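PDB 3A8T: adenylate isopentenyltransferase from Humulus lupulus, which catalyses the transfer of an isopentenyl group from dimethylallyl diphosphate to AMP, ADP or ATP, a step in cytokinin biosynthesis. Local coordinates for residues K78-T83 with T226-A231; A62-E67 with I332-L337; D238-K243 with R258-A263. All coordinates share one frame; numbering follows the deposited sequence.

Contact 1: residues K78-T83 with T226-A231; sequences KGLDIT and TGLRKA. With ATP (adenosine-5'-triphosphate), chain B.
K78 meets L228 through its backbone, not its side chain: the carbonyl O of K78 lies 3.9 Å from L228 CD2, while the side chain starts away from L228, and its NZ makes a weak, long ion pair with D104. G79 follows, with its carbonyl carbon near the same methyl. A side chain here would have little room, because a CB would come tight against L228 CD2 and, at a phi of 120°, would also press on the carbonyl O of K78.

L80 carries most of the contact. Its CD1 sits 3.7 Å from L228 CG, with both methyls of the L228 fork close by, and the two leucines cross obliquely. L228 has CG anti to its backbone N (chi1 -175°), which carries the fork out from the short 3-10 turn 228-230 toward the loop of K78-T83. No hydrogen bond joins the segments; the side chains meet through methyls, with the K78 carbonyl at the margin. F210 and V234 also touch L80, and Y77 and T84 touch L228.

In this P-loop-containing transferase the two loops come together beside the nucleoside of ATP. The 226-231 loop takes the ribose: ATP O2' donates a 2.7 Å hydrogen bond to the carbonyl O of K230, an oxygen that S222 also grips. A231 lies against the adenine, its CA 3.6 Å from ATP N3 and its CB 3.8 Å from ATP C2. K230 runs its side chain past the sugar, with CE 3.6 Å from ATP O3'.

Beyond L80 the chain turns through D81 and I82, whose backbone N bonds to E206. T83 then arrives at the base, its carbonyl O 3.7 Å from ATP N1 and its hydroxyl held by E206.

Contact 2: residues A62-E67 with I332-L337; sequences AHFPLE and IVSRFL
F64 lays its ring against helix 315-338, and V333 CG1 covers one face of it. That methyl stands 3.7 Å from the ring centroid and 16° off the normal, a CH-pi contact, with F64 CE2 its nearest ring atom at 3.6 Å. A chi1 of 166° at V333 turns this branch, rather than CG2, to the ring. One turn along the helix, L337 CD1 reaches F64 CD1 at 3.6 Å, approaching obliquely. Between them the ring tip meets S334, with F64 CZ 3.7 Å from the backbone N and 4.0 Å from CB. CB of the neighbouring H63 rests on the opposite face, so the ring is sandwiched between H63 and V333.

Further out, F64 sits just before strand 66-70, the start of which is fixed by backbone bonds of P65 and E67 to L132 of the adjoining strand. L337 also leans on L132, and F336 packs on strand 174-181 and makes a cation-pi contact with K41. The C-terminal helix thus lies across one side of the parallel sheet of this Rossmann-like core. The ring is held to the helix by CH-pi and apolar contact, with no hydrogen bond crossing between the segments.

Contact 3: residues D238-K243 with R258-A263; sequences DRYFEK and RVRRGA
R260 is the first residue of its segment to engage Y240 closely, and does so twice. Its carbonyl O lies in the plane of the tyrosine ring at the edge, 3.6 Å from Y240 CE1, and its side chain passes the phenol, with R260 CG 3.7 Å from Y240 OH. The arginine chain bends at chi3, and NH1 ends 3.8 Å from that hydroxyl, too long for a hydrogen bond; the guanidinium and ring planes stand 74° apart. Its NH2 makes weak, long ion pairs with D248 and E250 of the connecting loop.

Three residues on, A263 brings the backbones together, its CA 5.8 Å from that of Y240. A263 C meets the ring edge near its plane, and the methyl CB touches Y240 CD1 at 3.7 Å and K243 CE at 4.0 Å. A chi1 of 173° swings the Y240 ring opposite its backbone N and along the flank of helix 257-289, where F264 meets it edge-to-face and F244 adds another aromatic contact.

The two segments run antiparallel, their axes at 167° and 10.2 Å apart at closest approach, forming a helical hairpin closed by the loop between them. Replacing this tyrosine by an alanine would take away the ring that F264 meets edge-to-face and is likely to open a gap beside A263 and R260. No hydrogen bond links the segments: the R260 carbonyl faces the C-H edge of the ring, and the R260 CG and K243 CE methylenes add van der Waals contact.

From the N terminus, the chain passes residues 62-67 first, opening the widest loop, which contact 2 closes only at 332-337 in the last helix. Contacts 1 and 3 both nest inside it. Contact 1 brings the loop after strand 66-70 together with the one before helix 234-243, beside ATP; contact 3 then follows in series, closing a short hairpin between helices 234-243 and 257-289. Contacts 1 and 3 are joined directly by a salt bridge, R229 NH2 to D238 OD2 at 2.8 Å. Contact 2 lies on the opposite side of the chain's centre, its centre about 31 Å from that of contact 1 and about 48 Å from that of contact 3, fastening the C-terminal helix to the loop that leads into strand 66-70.

Contact 1: residues K78-T83 with T226-A231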
loop_
_atom_site.group_PDB
_atom_site.type_symbol
_atom_site.label_atom_id
_atom_site.label_comp_id
_atom_site.label_asym_id
_atom_site.label_seq_id
_atom_site.Cartn_x
_atom_site.Cartn_y
_atom_site.Cartn_z
ATOM N N LYS A 78 0.508 -13.417 1.133
ATOM C CA LYS A 78 -0.576 -13.816 2.031
ATOM C C LYS A 78 0.018 -13.527 3.405
ATOM O O LYS A 78 1.189 -13.822 3.658
ATOM C CB LYS A 78 -0.856 -15.319 1.931
ATOM C CG LYS A 78 -0.796 -15.893 0.514
ATOM C CD LYS A 78 -0.732 -17.405 0.534
ATOM C CE LYS A 78 0.444 -17.869 1.429
ATOM N NZ LYS A 78 0.331 -19.241 2.099
ATOM N N GLY A 79 -0.742 -12.953 4.311
ATOM C CA GLY A 79 -0.152 -12.704 5.616
ATOM C C GLY A 79 -0.135 -11.239 6.015
ATOM O O GLY A 79 -0.204 -10.342 5.136
ATOM N N LEU A 80 -0.037 -11.009 7.333
ATOM C CA LEU A 80 -0.011 -9.685 7.939
ATOM C C LEU A 80 -0.988 -8.758 7.269
ATOM O O LEU A 80 -0.621 -7.658 6.903
ATOM C CB LEU A 80 1.396 -9.081 7.864
ATOM C CG LEU A 80 2.574 -9.924 8.413
ATOM C CD1 LEU A 80 3.869 -9.174 8.123
ATOM C CD2 LEU A 80 2.444 -10.217 9.891
ATOM N N ASP A 81 -2.224 -9.207 7.121
ATOM C CA ASP A 81 -3.259 -8.438 6.485
ATOM C C ASP A 81 -3.381 -7.054 7.127
ATOM O O ASP A 81 -3.581 -6.049 6.412
ATOM C CB ASP A 81 -4.576 -9.203 6.542
ATOM C CG ASP A 81 -4.548 -10.525 5.730
ATOM O OD1 ASP A 81 -3.751 -10.662 4.791
ATOM O OD2 ASP A 81 -5.350 -11.438 5.991
ATOM N N ILE A 82 -3.215 -6.982 8.455
ATOM C CA ILE A 82 -3.294 -5.689 9.163
ATOM C C ILE A 82 -2.069 -4.839 8.905
ATOM O O ILE A 82 -2.174 -3.737 8.406
ATOM C CB ILE A 82 -3.430 -5.854 10.714
ATOM C CG1 ILE A 82 -4.788 -6.450 11.051
ATOM C CG2 ILE A 82 -3.325 -4.468 11.455
ATOM C CD1 ILE A 82 -4.885 -6.931 12.526
ATOM N N THR A 83 -0.908 -5.393 9.237
ATOM C CA THR A 83 0.363 -4.718 9.079
ATOM C C THR A 83 0.582 -4.161 7.672
ATOM O O THR A 83 1.113 -3.065 7.531
ATOM C CB THR A 83 1.569 -5.651 9.487
ATOM O OG1 THR A 83 1.393 -6.147 10.835
ATOM C CG2 THR A 83 2.897 -4.853 9.434
ATOM N N THR A 226 14.261 -9.542 3.207
ATOM C CA THR A 226 13.697 -10.097 2.010
ATOM C C THR A 226 12.200 -10.387 2.138
ATOM O O THR A 226 11.742 -10.909 3.143
ATOM C CB THR A 226 14.486 -11.378 1.571
ATOM O OG1 THR A 226 13.814 -12.004 0.464
ATOM C CG2 THR A 226 14.549 -12.367 2.701
ATOM N N GLY A 227 11.456 -9.994 1.097
ATOM C CA GLY A 227 10.025 -10.237 0.999
ATOM C C GLY A 227 9.140 -9.563 2.057
ATOM O O GLY A 227 9.407 -8.406 2.480
ATOM N N LEU A 228 8.091 -10.295 2.460
ATOM C CA LEU A 228 7.147 -9.826 3.479
ATOM C C LEU A 228 7.854 -9.367 4.766
ATOM O O LEU A 228 7.336 -8.553 5.501
ATOM C CB LEU A 228 6.125 -10.916 3.824
ATOM C CG LEU A 228 5.024 -10.449 4.791
ATOM C CD1 LEU A 228 4.324 -9.297 4.165
ATOM C CD2 LEU A 228 4.011 -11.510 5.091
ATOM N N ARG A 229 9.054 -9.875 5.029
ATOM C CA ARG A 229 9.735 -9.465 6.240
ATOM C C ARG A 229 10.269 -8.016 6.147
ATOM O O ARG A 229 10.768 -7.482 7.114
ATOM C CB ARG A 229 10.821 -10.494 6.610
ATOM C CG ARG A 229 10.217 -11.806 7.005
ATOM C CD ARG A 229 11.179 -12.738 7.732
ATOM N NE ARG A 229 11.805 -12.094 8.875
ATOM C CZ ARG A 229 11.214 -11.847 10.049
ATOM N NH1 ARG A 229 9.951 -12.209 10.292
ATOM N NH2 ARG A 229 11.864 -11.126 10.952
ATOM N N LYS A 230 10.149 -7.403 4.970
ATOM C CA LYS A 230 10.515 -6.003 4.771
ATOM C C LYS A 230 9.407 -5.018 5.228
ATOM O O LYS A 230 9.704 -3.856 5.447
ATOM C CB LYS A 230 10.750 -5.690 3.294
ATOM C CG LYS A 230 11.904 -6.428 2.670
ATOM C CD LYS A 230 12.007 -6.049 1.209
ATOM C CE LYS A 230 13.021 -4.953 1.035
ATOM N NZ LYS A 230 12.977 -4.423 -0.358
ATOM N N ALA A 231 8.160 -5.481 5.344
ATOM C CA ALA A 231 6.997 -4.669 5.713
ATOM C C ALA A 231 7.247 -3.756 6.882
ATOM O O ALA A 231 7.824 -4.201 7.860
ATOM C CB ALA A 231 5.829 -5.594 6.016
HETATM P PG ATP B . 12.101 0.170 -3.190
HETATM O O1G ATP B . 12.418 -0.569 -4.453
HETATM O O2G ATP B . 12.440 -0.825 -1.944
HETATM O O3G ATP B . 13.025 1.486 -3.057
HETATM P PB ATP B . 9.568 0.145 -4.271
HETATM O O1B ATP B . 9.439 1.067 -5.358
HETATM O O2B ATP B . 10.137 -1.188 -4.828
HETATM O O3B ATP B . 10.528 0.715 -3.129
HETATM P PA ATP B . 7.592 0.554 -2.300
HETATM O O1A ATP B . 7.950 1.958 -2.168
HETATM O O2A ATP B . 5.970 0.487 -2.284
HETATM O O3A ATP B . 8.075 -0.163 -3.705
HETATM O "O5'" ATP B . 8.030 -0.328 -1.006
HETATM C "C5'" ATP B . 9.306 -0.017 -0.518
HETATM C "C4'" ATP B . 9.342 -0.479 0.926
HETATM O "O4'" ATP B . 8.313 0.203 1.653
HETATM C "C3'" ATP B . 9.030 -1.982 1.133
HETATM O "O3'" ATP B . 10.213 -2.767 1.013
HETATM C "C2'" ATP B . 8.421 -1.997 2.545
HETATM O "O2'" ATP B . 9.423 -2.074 3.500
HETATM C "C1'" ATP B . 7.684 -0.683 2.660
HETATM N N9 ATP B . 6.235 -0.867 2.369
HETATM C C8 ATP B . 5.597 -0.648 1.149
HETATM N N7 ATP B . 4.332 -1.009 1.216
HETATM C C5 ATP B . 4.065 -1.475 2.468
HETATM C C6 ATP B . 2.910 -2.014 3.163
HETATM N N6 ATP B . 1.690 -2.170 2.554
HETATM N N1 ATP B . 3.061 -2.376 4.455
HETATM C C2 ATP B . 4.222 -2.245 5.083
HETATM N N3 ATP B . 5.314 -1.759 4.488
HETATM C C4 ATP B . 5.299 -1.373 3.222
#

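Contact 2: residues A62-E67 with I332-L337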
loop_
_atom_site.group_PDB
_atom_site.type_symbol
_atom_site.label_atom_id
_atom_site.label_comp_id
_atom_site.label_asym_id
_atom_site.label_seq_id
_atom_site.Cartn_x
_atom_site.Cartn_y
_atom_site.Cartn_z
ATOM N N ALA A 62 -18.381 1.271 -8.790
ATOM C CA ALA A 62 -19.818 1.469 -8.830
ATOM C C ALA A 62 -20.245 2.156 -10.177
ATOM O O ALA A 62 -21.420 2.129 -10.521
ATOM C CB ALA A 62 -20.291 2.313 -7.615
ATOM N N HIS A 63 -19.282 2.708 -10.922
ATOM C CA HIS A 63 -19.531 3.437 -12.173
ATOM C C HIS A 63 -19.032 2.737 -13.396
ATOM O O HIS A 63 -19.518 2.959 -14.489
ATOM C CB HIS A 63 -18.808 4.786 -12.175
ATOM C CG HIS A 63 -19.317 5.745 -11.153
ATOM N ND1 HIS A 63 -20.197 6.750 -11.464
ATOM C CD2 HIS A 63 -19.149 5.787 -9.811
ATOM C CE1 HIS A 63 -20.560 7.367 -10.354
ATOM N NE2 HIS A 63 -19.936 6.799 -9.338
ATOM N N PHE A 64 -18.013 1.925 -13.202
ATOM C CA PHE A 64 -17.385 1.205 -14.274
ATOM C C PHE A 64 -17.106 -0.243 -13.946
ATOM O O PHE A 64 -16.473 -0.546 -12.947
ATOM C CB PHE A 64 -16.055 1.854 -14.591
ATOM C CG PHE A 64 -16.148 3.317 -14.894
ATOM C CD1 PHE A 64 -16.706 3.756 -16.099
ATOM C CD2 PHE A 64 -15.701 4.256 -13.966
ATOM C CE1 PHE A 64 -16.822 5.095 -16.370
ATOM C CE2 PHE A 64 -15.810 5.616 -14.224
ATOM C CZ PHE A 64 -16.372 6.040 -15.424
ATOM N N PRO A 65 -17.565 -1.157 -14.800
ATOM C CA PRO A 65 -17.283 -2.574 -14.521
ATOM C C PRO A 65 -15.742 -2.730 -14.522
ATOM O O PRO A 65 -15.070 -2.486 -15.529
ATOM C CB PRO A 65 -17.966 -3.312 -15.684
ATOM C CG PRO A 65 -18.052 -2.257 -16.797
ATOM C CD PRO A 65 -18.307 -0.963 -16.070
ATOM N N LEU A 66 -15.168 -3.108 -13.391
ATOM C CA LEU A 66 -13.722 -3.212 -13.370
ATOM C C LEU A 66 -13.199 -4.283 -12.412
ATOM O O LEU A 66 -13.961 -4.919 -11.705
ATOM C CB LEU A 66 -13.124 -1.808 -13.099
ATOM C CG LEU A 66 -13.260 -1.176 -11.719
ATOM C CD1 LEU A 66 -12.216 -1.768 -10.808
ATOM C CD2 LEU A 66 -13.102 0.339 -11.788
ATOM N N GLU A 67 -11.903 -4.513 -12.438
ATOM C CA GLU A 67 -11.287 -5.513 -11.572
ATOM C C GLU A 67 -9.946 -4.880 -11.216
ATOM O O GLU A 67 -9.334 -4.144 -12.011
ATOM C CB GLU A 67 -11.063 -6.885 -12.294
ATOM C CG GLU A 67 -12.324 -7.478 -13.022
ATOM C CD GLU A 67 -12.305 -9.040 -13.235
ATOM O OE1 GLU A 67 -11.339 -9.701 -12.789
ATOM O OE2 GLU A 67 -13.253 -9.614 -13.863
ATOM N N ILE A 332 -12.625 11.756 -15.664
ATOM C CA ILE A 332 -11.413 11.412 -16.383
ATOM C C ILE A 332 -11.529 9.984 -16.950
ATOM O O ILE A 332 -11.268 9.773 -18.105
ATOM C CB ILE A 332 -10.170 11.500 -15.442
ATOM C CG1 ILE A 332 -9.932 12.943 -15.007
ATOM C CG2 ILE A 332 -8.911 10.925 -16.120
ATOM C CD1 ILE A 332 -8.895 13.074 -13.827
ATOM N N VAL A 333 -11.948 9.012 -16.141
ATOM C CA VAL A 333 -12.000 7.620 -16.605
ATOM C C VAL A 333 -12.999 7.481 -17.719
ATOM O O VAL A 333 -12.758 6.853 -18.729
ATOM C CB VAL A 333 -12.359 6.690 -15.462
ATOM C CG1 VAL A 333 -12.734 5.337 -15.990
ATOM C CG2 VAL A 333 -11.227 6.621 -14.517
ATOM N N SER A 334 -14.132 8.099 -17.503
ATOM C CA SER A 334 -15.190 8.157 -18.476
ATOM C C SER A 334 -14.643 8.627 -19.834
ATOM O O SER A 334 -14.932 8.038 -20.868
ATOM C CB SER A 334 -16.225 9.134 -17.966
ATOM O OG SER A 334 -17.479 8.791 -18.458
ATOM N N ARG A 335 -13.835 9.677 -19.854
ATOM C CA ARG A 335 -13.334 10.109 -21.144
ATOM C C ARG A 335 -12.272 9.187 -21.745
ATOM O O ARG A 335 -12.108 9.117 -22.966
ATOM C CB ARG A 335 -12.815 11.523 -21.020
ATOM C CG ARG A 335 -13.921 12.479 -20.639
ATOM C CD ARG A 335 -13.314 13.789 -20.211
ATOM N NE ARG A 335 -14.293 14.744 -19.739
ATOM C CZ ARG A 335 -13.971 15.753 -18.941
ATOM N NH1 ARG A 335 -12.696 15.869 -18.556
ATOM N NH2 ARG A 335 -14.902 16.645 -18.542
ATOM N N PHE A 336 -11.563 8.492 -20.868
ATOM C CA PHE A 336 -10.505 7.559 -21.211
ATOM C C PHE A 336 -11.155 6.296 -21.801
ATOM O O PHE A 336 -10.582 5.633 -22.677
ATOM C CB PHE A 336 -9.746 7.193 -19.930
ATOM C CG PHE A 336 -8.817 6.020 -20.070
ATOM C CD1 PHE A 336 -7.723 6.072 -20.935
ATOM C CD2 PHE A 336 -8.976 4.886 -19.260
ATOM C CE1 PHE A 336 -6.790 5.032 -21.002
ATOM C CE2 PHE A 336 -8.033 3.814 -19.313
ATOM C CZ PHE A 336 -6.943 3.901 -20.188
ATOM N N LEU A 337 -12.345 5.946 -21.328
ATOM C CA LEU A 337 -12.979 4.757 -21.855
ATOM C C LEU A 337 -13.591 4.937 -23.246
ATOM O O LEU A 337 -13.829 3.961 -23.982
ATOM C CB LEU A 337 -14.004 4.247 -20.870
ATOM C CG LEU A 337 -13.295 3.720 -19.637
ATOM C CD1 LEU A 337 -14.301 3.093 -18.702
ATOM C CD2 LEU A 337 -12.239 2.706 -20.056
#

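Contact 3: residues D238-K243 with R258-A263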
loop_
_atom_site.group_PDB
_atom_site.type_symbol
_atom_site.label_atom_id
_atom_site.label_comp_id
_atom_site.label_asym_id
_atom_site.label_seq_id
_atom_site.Cartn_x
_atom_site.Cartn_y
_atom_site.Cartn_z
ATOM N N ASP A 238 10.521 -6.520 15.914
ATOM C CA ASP A 238 11.544 -7.561 16.178
ATOM C C ASP A 238 12.536 -6.999 17.225
ATOM O O ASP A 238 13.012 -7.706 18.128
ATOM C CB ASP A 238 12.310 -7.964 14.903
ATOM C CG ASP A 238 11.483 -8.861 13.972
ATOM O OD1 ASP A 238 10.421 -9.374 14.409
ATOM O OD2 ASP A 238 11.880 -9.065 12.798
ATOM N N ARG A 239 12.828 -5.715 17.131
ATOM C CA ARG A 239 13.734 -5.108 18.080
ATOM C C ARG A 239 13.104 -5.209 19.479
ATOM O O ARG A 239 13.762 -5.546 20.436
ATOM C CB ARG A 239 13.962 -3.676 17.664
ATOM C CG ARG A 239 14.925 -2.878 18.490
ATOM C CD ARG A 239 15.594 -1.837 17.588
ATOM N NE ARG A 239 16.419 -0.990 18.413
ATOM C CZ ARG A 239 17.548 -1.401 18.959
ATOM N NH1 ARG A 239 18.001 -2.630 18.740
ATOM N NH2 ARG A 239 18.184 -0.615 19.793
ATOM N N TYR A 240 11.809 -4.948 19.577
ATOM C CA TYR A 240 11.094 -5.059 20.839
ATOM C C TYR A 240 11.028 -6.510 21.316
ATOM O O TYR A 240 11.354 -6.794 22.437
ATOM C CB TYR A 240 9.688 -4.522 20.684
ATOM C CG TYR A 240 8.835 -4.754 21.870
ATOM C CD1 TYR A 240 8.828 -3.862 22.940
ATOM C CD2 TYR A 240 8.008 -5.859 21.938
ATOM C CE1 TYR A 240 8.020 -4.057 24.039
ATOM C CE2 TYR A 240 7.188 -6.060 23.047
ATOM C CZ TYR A 240 7.196 -5.154 24.089
ATOM O OH TYR A 240 6.349 -5.354 25.152
ATOM N N PHE A 241 10.615 -7.437 20.462
ATOM C CA PHE A 241 10.535 -8.830 20.884
ATOM C C PHE A 241 11.943 -9.373 21.244
ATOM O O PHE A 241 12.090 -10.347 21.952
ATOM C CB PHE A 241 9.913 -9.698 19.767
ATOM C CG PHE A 241 8.508 -9.332 19.408
ATOM C CD1 PHE A 241 7.516 -9.244 20.374
ATOM C CD2 PHE A 241 8.142 -9.113 18.072
ATOM C CE1 PHE A 241 6.182 -8.949 20.015
ATOM C CE2 PHE A 241 6.776 -8.816 17.734
ATOM C CZ PHE A 241 5.829 -8.740 18.695
ATOM N N GLU A 242 12.981 -8.751 20.718
ATOM C CA GLU A 242 14.332 -9.184 21.027
ATOM C C GLU A 242 14.468 -9.259 22.523
ATOM O O GLU A 242 14.920 -10.253 23.093
ATOM C CB GLU A 242 15.361 -8.182 20.494
ATOM C CG GLU A 242 16.726 -8.786 20.484
ATOM C CD GLU A 242 16.671 -10.175 19.881
ATOM O OE1 GLU A 242 17.244 -11.118 20.461
ATOM O OE2 GLU A 242 16.036 -10.315 18.818
ATOM N N LYS A 243 14.059 -8.171 23.150
ATOM C CA LYS A 243 14.091 -8.072 24.592
ATOM C C LYS A 243 12.903 -8.690 25.281
ATOM O O LYS A 243 13.077 -9.339 26.313
ATOM C CB LYS A 243 14.246 -6.617 25.007
ATOM C CG LYS A 243 15.679 -6.132 24.825
ATOM C CD LYS A 243 15.821 -4.680 25.205
ATOM C CE LYS A 243 14.750 -3.816 24.506
ATOM N NZ LYS A 243 14.589 -4.217 23.056
ATOM N N ARG A 258 10.105 -0.204 33.175
ATOM C CA ARG A 258 10.475 1.052 32.529
ATOM C C ARG A 258 11.147 0.864 31.157
ATOM O O ARG A 258 11.076 1.720 30.298
ATOM C CB ARG A 258 11.380 1.851 33.482
ATOM C CG ARG A 258 10.917 1.777 34.955
ATOM C CD ARG A 258 11.579 2.804 35.900
ATOM N NE ARG A 258 12.954 2.480 36.309
ATOM C CZ ARG A 258 13.323 1.402 37.018
ATOM N NH1 ARG A 258 12.423 0.496 37.425
ATOM N NH2 ARG A 258 14.612 1.224 37.331
ATOM N N VAL A 259 11.808 -0.270 30.968
ATOM C CA VAL A 259 12.477 -0.558 29.712
ATOM C C VAL A 259 11.437 -1.118 28.720
ATOM O O VAL A 259 11.466 -0.790 27.527
ATOM C CB VAL A 259 13.683 -1.584 29.920
ATOM C CG1 VAL A 259 13.171 -2.938 30.377
ATOM C CG2 VAL A 259 14.457 -1.770 28.619
ATOM N N ARG A 260 10.519 -1.942 29.228
ATOM C CA ARG A 260 9.479 -2.548 28.412
ATOM C C ARG A 260 8.621 -1.472 27.783
ATOM O O ARG A 260 8.317 -1.519 26.588
ATOM C CB ARG A 260 8.592 -3.474 29.246
ATOM C CG ARG A 260 7.412 -4.043 28.483
ATOM C CD ARG A 260 6.515 -4.955 29.342
ATOM N NE ARG A 260 7.196 -6.122 29.906
ATOM C CZ ARG A 260 7.170 -7.354 29.382
ATOM N NH1 ARG A 260 6.498 -7.583 28.258
ATOM N NH2 ARG A 260 7.758 -8.379 30.013
ATOM N N ARG A 261 8.246 -0.496 28.598
ATOM C CA ARG A 261 7.408 0.630 28.145
ATOM C C ARG A 261 8.171 1.530 27.153
ATOM O O ARG A 261 7.613 2.000 26.138
ATOM C CB ARG A 261 6.953 1.445 29.364
ATOM C CG ARG A 261 6.002 2.573 29.034
ATOM C CD ARG A 261 5.674 3.348 30.285
ATOM N NE ARG A 261 4.672 2.674 31.105
ATOM C CZ ARG A 261 3.369 2.691 30.831
ATOM N NH1 ARG A 261 2.956 3.356 29.757
ATOM N NH2 ARG A 261 2.491 2.068 31.636
ATOM N N GLY A 262 9.447 1.760 27.477
ATOM C CA GLY A 262 10.313 2.558 26.633
ATOM C C GLY A 262 10.521 1.798 25.310
ATOM O O GLY A 262 10.479 2.400 24.244
ATOM N N ALA A 263 10.702 0.476 25.349
ATOM C CA ALA A 263 10.941 -0.235 24.106
ATOM C C ALA A 263 9.707 -0.274 23.228
ATOM O O ALA A 263 9.792 -0.121 22.031
ATOM C CB ALA A 263 11.449 -1.633 24.385
#